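MNMC2 (Aquifex aeolicus, PDB 3VYW) is a tRNA methyltransferase that uses S-adenosylmethionine to modify the wobble uridine and works without the oxidase domain to which such enzymes are usually fused. Local coordinates at residues D188-D193 against S210-R215; G254-A257 against V263-M266. One frame throughout, in Å; residues are numbered along the deposited sequence.

Along the chain, contact 1 comes first. Strand 187-192 runs through the middle of the main sheet, a loop of the cofactor pocket follows, and helix 206-213 turns back to lie against the strand, closing the first half of a beta-alpha-beta unit completed by strand 220-224. Contact 2 opens only after contact 1 has closed, so the two are in series and neither nest nor cross. It closes a much tighter turn, bringing the chain after strand 253-258 back beside that strand before helix 268-276 begins. Both contacts reach the same sheet, with strand 220-224 between strands 187-192 and 253-258, but their nearest atoms remain about 7 Å apart.

Contact 1: D188-D193 against S210-R215; sequences DAVFHD and SLIKER. With SAM (S-adenosylmethionine), chain E.
In the beta-alpha-beta crossover of this Rossmann-type methyltransferase domain, I212 of helix 206-213 packs against V190 and H192 of the central parallel strand 187-192. Two parts of I212 make the contact. Its branch methyl CG2 meets V190 CG1 at 4.1 Å, and the two side chains pass at a slant. V190 presents that methyl because CG1 stands opposite its own backbone N (chi1 178°), leaving CG2 next to that N. CD1, at the end of the isoleucine chain, approaches H192 ND1 at 4.4 Å, obliquely to the ring. L101 and V103 of the neighbouring strand also touch I212. The imidazole is tethered at its far nitrogen, NE2, to L203 O, and meets the rings of W204 and W222. One residue beyond the strand, D193 OD2 accepts a hydrogen bond of 3.0 Å from the amino N of S-adenosylmethionine, with a second, weak bond from N110 ND2. No hydrogen bond joins helix to strand, so their buried join rests on apolar packing, while the cofactor is bound just past the strand's C-terminal end, where D193 would probably offset part of the charge of its ammonium group.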
# COMPACT_ATOMS: atom_id res chain seq x y z
N ASP A 188 8.56 13.12 3.57
CA ASP A 188 7.66 13.55 4.61
C ASP A 188 6.48 12.64 4.85
O ASP A 188 6.05 12.50 5.95
CB ASP A 188 7.22 14.97 4.38
CG ASP A 188 8.33 15.91 4.55
OD1 ASP A 188 8.83 16.01 5.66
OD2 ASP A 188 8.73 16.54 3.58
N ALA A 189 5.93 12.10 3.79
CA ALA A 189 4.84 11.18 3.84
C ALA A 189 5.11 10.05 2.93
O ALA A 189 5.58 10.25 1.85
CB ALA A 189 3.59 11.87 3.41
N VAL A 190 4.78 8.84 3.35
CA VAL A 190 4.72 7.73 2.45
C VAL A 190 3.29 7.32 2.38
O VAL A 190 2.72 7.02 3.36
CB VAL A 190 5.47 6.54 2.99
CG1 VAL A 190 5.35 5.36 2.05
CG2 VAL A 190 6.89 6.89 3.28
N PHE A 191 2.71 7.32 1.20
CA PHE A 191 1.35 6.88 1.06
C PHE A 191 1.44 5.48 0.57
O PHE A 191 1.73 5.26 -0.55
CB PHE A 191 0.65 7.69 -0.01
CG PHE A 191 0.33 9.08 0.38
CD1 PHE A 191 0.07 10.00 -0.59
CD2 PHE A 191 0.28 9.46 1.68
CE1 PHE A 191 -0.23 11.28 -0.26
CE2 PHE A 191 -0.03 10.73 2.02
CZ PHE A 191 -0.28 11.64 1.05
N HIS A 192 1.19 4.52 1.42
CA HIS A 192 1.40 3.19 1.03
C HIS A 192 0.13 2.55 0.65
O HIS A 192 -0.56 2.02 1.47
CB HIS A 192 2.00 2.48 2.20
CG HIS A 192 2.68 1.22 1.85
ND1 HIS A 192 3.96 1.06 1.99
CD2 HIS A 192 2.21 0.05 1.35
CE1 HIS A 192 4.30 -0.14 1.60
NE2 HIS A 192 3.28 -0.81 1.21
N ASP A 193 -0.16 2.55 -0.62
CA ASP A 193 -1.47 2.18 -1.08
C ASP A 193 -1.43 1.12 -2.12
O ASP A 193 -1.68 1.36 -3.26
CB ASP A 193 -2.15 3.39 -1.64
CG ASP A 193 -3.61 3.23 -1.71
OD1 ASP A 193 -4.13 2.32 -1.10
OD2 ASP A 193 -4.25 4.01 -2.37
N SER A 210 11.58 -2.19 4.61
CA SER A 210 12.90 -1.77 4.97
C SER A 210 13.46 -0.82 3.96
O SER A 210 14.13 0.12 4.30
CB SER A 210 13.80 -2.98 5.04
OG SER A 210 14.86 -2.80 5.93
N LEU A 211 13.24 -1.10 2.70
CA LEU A 211 13.65 -0.22 1.65
C LEU A 211 12.90 1.08 1.72
O LEU A 211 13.42 2.10 1.41
CB LEU A 211 13.52 -0.88 0.31
CG LEU A 211 14.34 -2.13 0.11
CD1 LEU A 211 13.88 -2.78 -1.15
CD2 LEU A 211 15.80 -1.81 0.01
N ILE A 212 11.65 1.01 2.09
CA ILE A 212 10.84 2.17 2.29
C ILE A 212 11.35 2.98 3.41
O ILE A 212 11.23 4.15 3.40
CB ILE A 212 9.38 1.82 2.57
CG1 ILE A 212 8.75 1.23 1.34
CG2 ILE A 212 8.61 3.05 2.97
CD1 ILE A 212 7.93 2.23 0.58
N LYS A 213 11.88 2.33 4.42
CA LYS A 213 12.36 2.97 5.62
C LYS A 213 13.53 3.88 5.34
O LYS A 213 13.65 4.91 5.91
CB LYS A 213 12.75 1.91 6.64
CG LYS A 213 12.88 2.40 8.06
CD LYS A 213 14.11 1.85 8.73
CE LYS A 213 14.10 2.14 10.19
NZ LYS A 213 14.84 1.13 10.98
N GLU A 214 14.39 3.46 4.44
CA GLU A 214 15.55 4.20 4.10
C GLU A 214 15.15 5.49 3.48
O GLU A 214 15.90 6.41 3.39
CB GLU A 214 16.41 3.41 3.15
CG GLU A 214 17.15 2.27 3.77
CD GLU A 214 17.55 1.24 2.75
OE1 GLU A 214 17.79 0.08 3.10
OE2 GLU A 214 17.63 1.60 1.58
N ARG A 215 13.92 5.55 3.02
CA ARG A 215 13.48 6.65 2.23
C ARG A 215 12.50 7.55 2.92
O ARG A 215 11.84 8.32 2.30
CB ARG A 215 12.95 6.14 0.93
CG ARG A 215 13.97 6.20 -0.16
CD ARG A 215 13.93 5.04 -1.11
NE ARG A 215 14.85 4.02 -0.71
CZ ARG A 215 15.63 3.38 -1.54
NH1 ARG A 215 15.61 3.68 -2.80
NH2 ARG A 215 16.44 2.46 -1.10
N SAM E . -3.07 4.82 -4.98
CA SAM E . -4.02 4.65 -6.02
C SAM E . -4.85 5.87 -5.96
O SAM E . -5.64 6.17 -6.82
OXT SAM E . -4.68 6.62 -5.04
CB SAM E . -4.67 3.31 -5.75
CG SAM E . -3.69 2.23 -6.24
SD SAM E . -4.13 0.66 -6.05
CE SAM E . -4.64 0.45 -4.52
C5' SAM E . -2.83 -0.35 -6.23
C4' SAM E . -1.80 0.04 -7.30
O4' SAM E . -0.56 -0.59 -7.01
C3' SAM E . -2.14 -0.41 -8.70
O3' SAM E . -1.82 0.61 -9.62
C2' SAM E . -1.21 -1.57 -8.95
O2' SAM E . -0.92 -1.69 -10.32
C1' SAM E . -0.00 -1.17 -8.17
N9 SAM E . 0.94 -2.28 -7.88
C8 SAM E . 0.67 -3.47 -7.40
N7 SAM E . 1.75 -4.19 -7.24
C5 SAM E . 2.76 -3.47 -7.62
C6 SAM E . 4.21 -3.64 -7.70
N6 SAM E . 4.81 -4.77 -7.35
N1 SAM E . 4.91 -2.65 -8.15
C2 SAM E . 4.36 -1.52 -8.51
N3 SAM E . 3.08 -1.31 -8.47
C4 SAM E . 2.23 -2.22 -8.04

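Contact 2: G254-A257 against V263-M266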
# COMPACT_ATOMS: atom_id res chain seq x y z
N GLY A 254 -7.04 2.50 10.01
CA GLY A 254 -5.82 2.48 9.27
C GLY A 254 -4.60 2.46 10.12
O GLY A 254 -4.68 2.37 11.29
N THR A 255 -3.45 2.55 9.51
CA THR A 255 -2.24 2.53 10.25
C THR A 255 -1.44 3.76 10.01
O THR A 255 -1.35 4.23 8.93
CB THR A 255 -1.43 1.27 9.96
OG1 THR A 255 -2.12 0.17 10.50
CG2 THR A 255 -0.17 1.31 10.67
N VAL A 256 -0.88 4.29 11.07
CA VAL A 256 -0.02 5.43 11.01
C VAL A 256 1.28 5.09 11.66
O VAL A 256 1.30 4.57 12.73
CB VAL A 256 -0.62 6.61 11.74
CG1 VAL A 256 0.02 7.88 11.28
CG2 VAL A 256 -2.10 6.67 11.51
N ALA A 257 2.38 5.35 10.98
CA ALA A 257 3.67 5.00 11.48
C ALA A 257 4.67 6.13 11.39
O ALA A 257 4.63 6.93 10.52
CB ALA A 257 4.20 3.78 10.77
N VAL A 263 2.41 9.22 17.14
CA VAL A 263 1.36 8.49 16.49
C VAL A 263 0.23 8.31 17.46
O VAL A 263 0.46 8.20 18.63
CB VAL A 263 1.85 7.14 16.01
CG1 VAL A 263 3.21 7.27 15.38
CG2 VAL A 263 1.91 6.17 17.15
N PRO A 264 -0.97 8.35 16.94
CA PRO A 264 -2.19 8.13 17.69
C PRO A 264 -2.16 6.71 18.08
O PRO A 264 -1.57 5.97 17.38
CB PRO A 264 -3.27 8.33 16.65
CG PRO A 264 -2.60 8.20 15.36
CD PRO A 264 -1.26 8.76 15.57
N PRO A 265 -2.79 6.31 19.17
CA PRO A 265 -2.63 4.96 19.67
C PRO A 265 -3.84 4.03 19.82
O PRO A 265 -4.98 4.34 19.97
CB PRO A 265 -1.92 5.20 20.99
CG PRO A 265 -2.12 6.63 21.30
CD PRO A 265 -2.99 7.23 20.27
N MSE A 266 -3.15 2.89 19.33
CA MSE A 266 -3.97 1.75 19.15
C MSE A 266 -4.48 1.43 20.59
O MSE A 266 -3.91 1.86 21.56
CB MSE A 266 -3.19 0.41 18.79
CG MSE A 266 -2.12 0.68 17.68
SE MSE A 266 -1.41 -1.01 17.05
CE MSE A 266 -0.11 -1.50 18.28
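T255 OG1 is gripped twice, giving its proton to S226 O and receiving one from R232 NE, while R232 NH2 adds a weak bond to G254 O. The T255 side chain leaves one face of strand 253-258; V256, the next residue, turns its side chain to the other face and toward the returning chain at 263-266. There V256 CG2 meets P264 CG at 4.2 Å, the valine crossing the proline side chain at about a right angle. The valine torsion (chi1 -160°) sets CG1 across from the backbone N and leaves CG2, beside that N, to make the touch. V263 comes in along the strand's backbone instead: its CB lies 4.2 Å from V256 O, and its CG1 reaches A257 C at 4.4 Å, whereas the methyl of A257 points away. In the class I methyltransferase fold this is the characteristic antiparallel strand, inserted between the parallel strand 220-224 and the outermost strand 241-246. Its backbone is bonded to both neighbours, T255 and A257 to S224 and W222, G254 and V256 to S245 and G243. No hydrogen bond extends that pattern to 263-266, which adds no strand to the sheet and approaches through carbon atoms, V263 and P264 being partly exposed. The same segment also touches the outer strand, V263 on K241 and the selenomethionine M266 on S244. M266 packs as well on V271 and L274, joining the sheet's edge to helix 268-276.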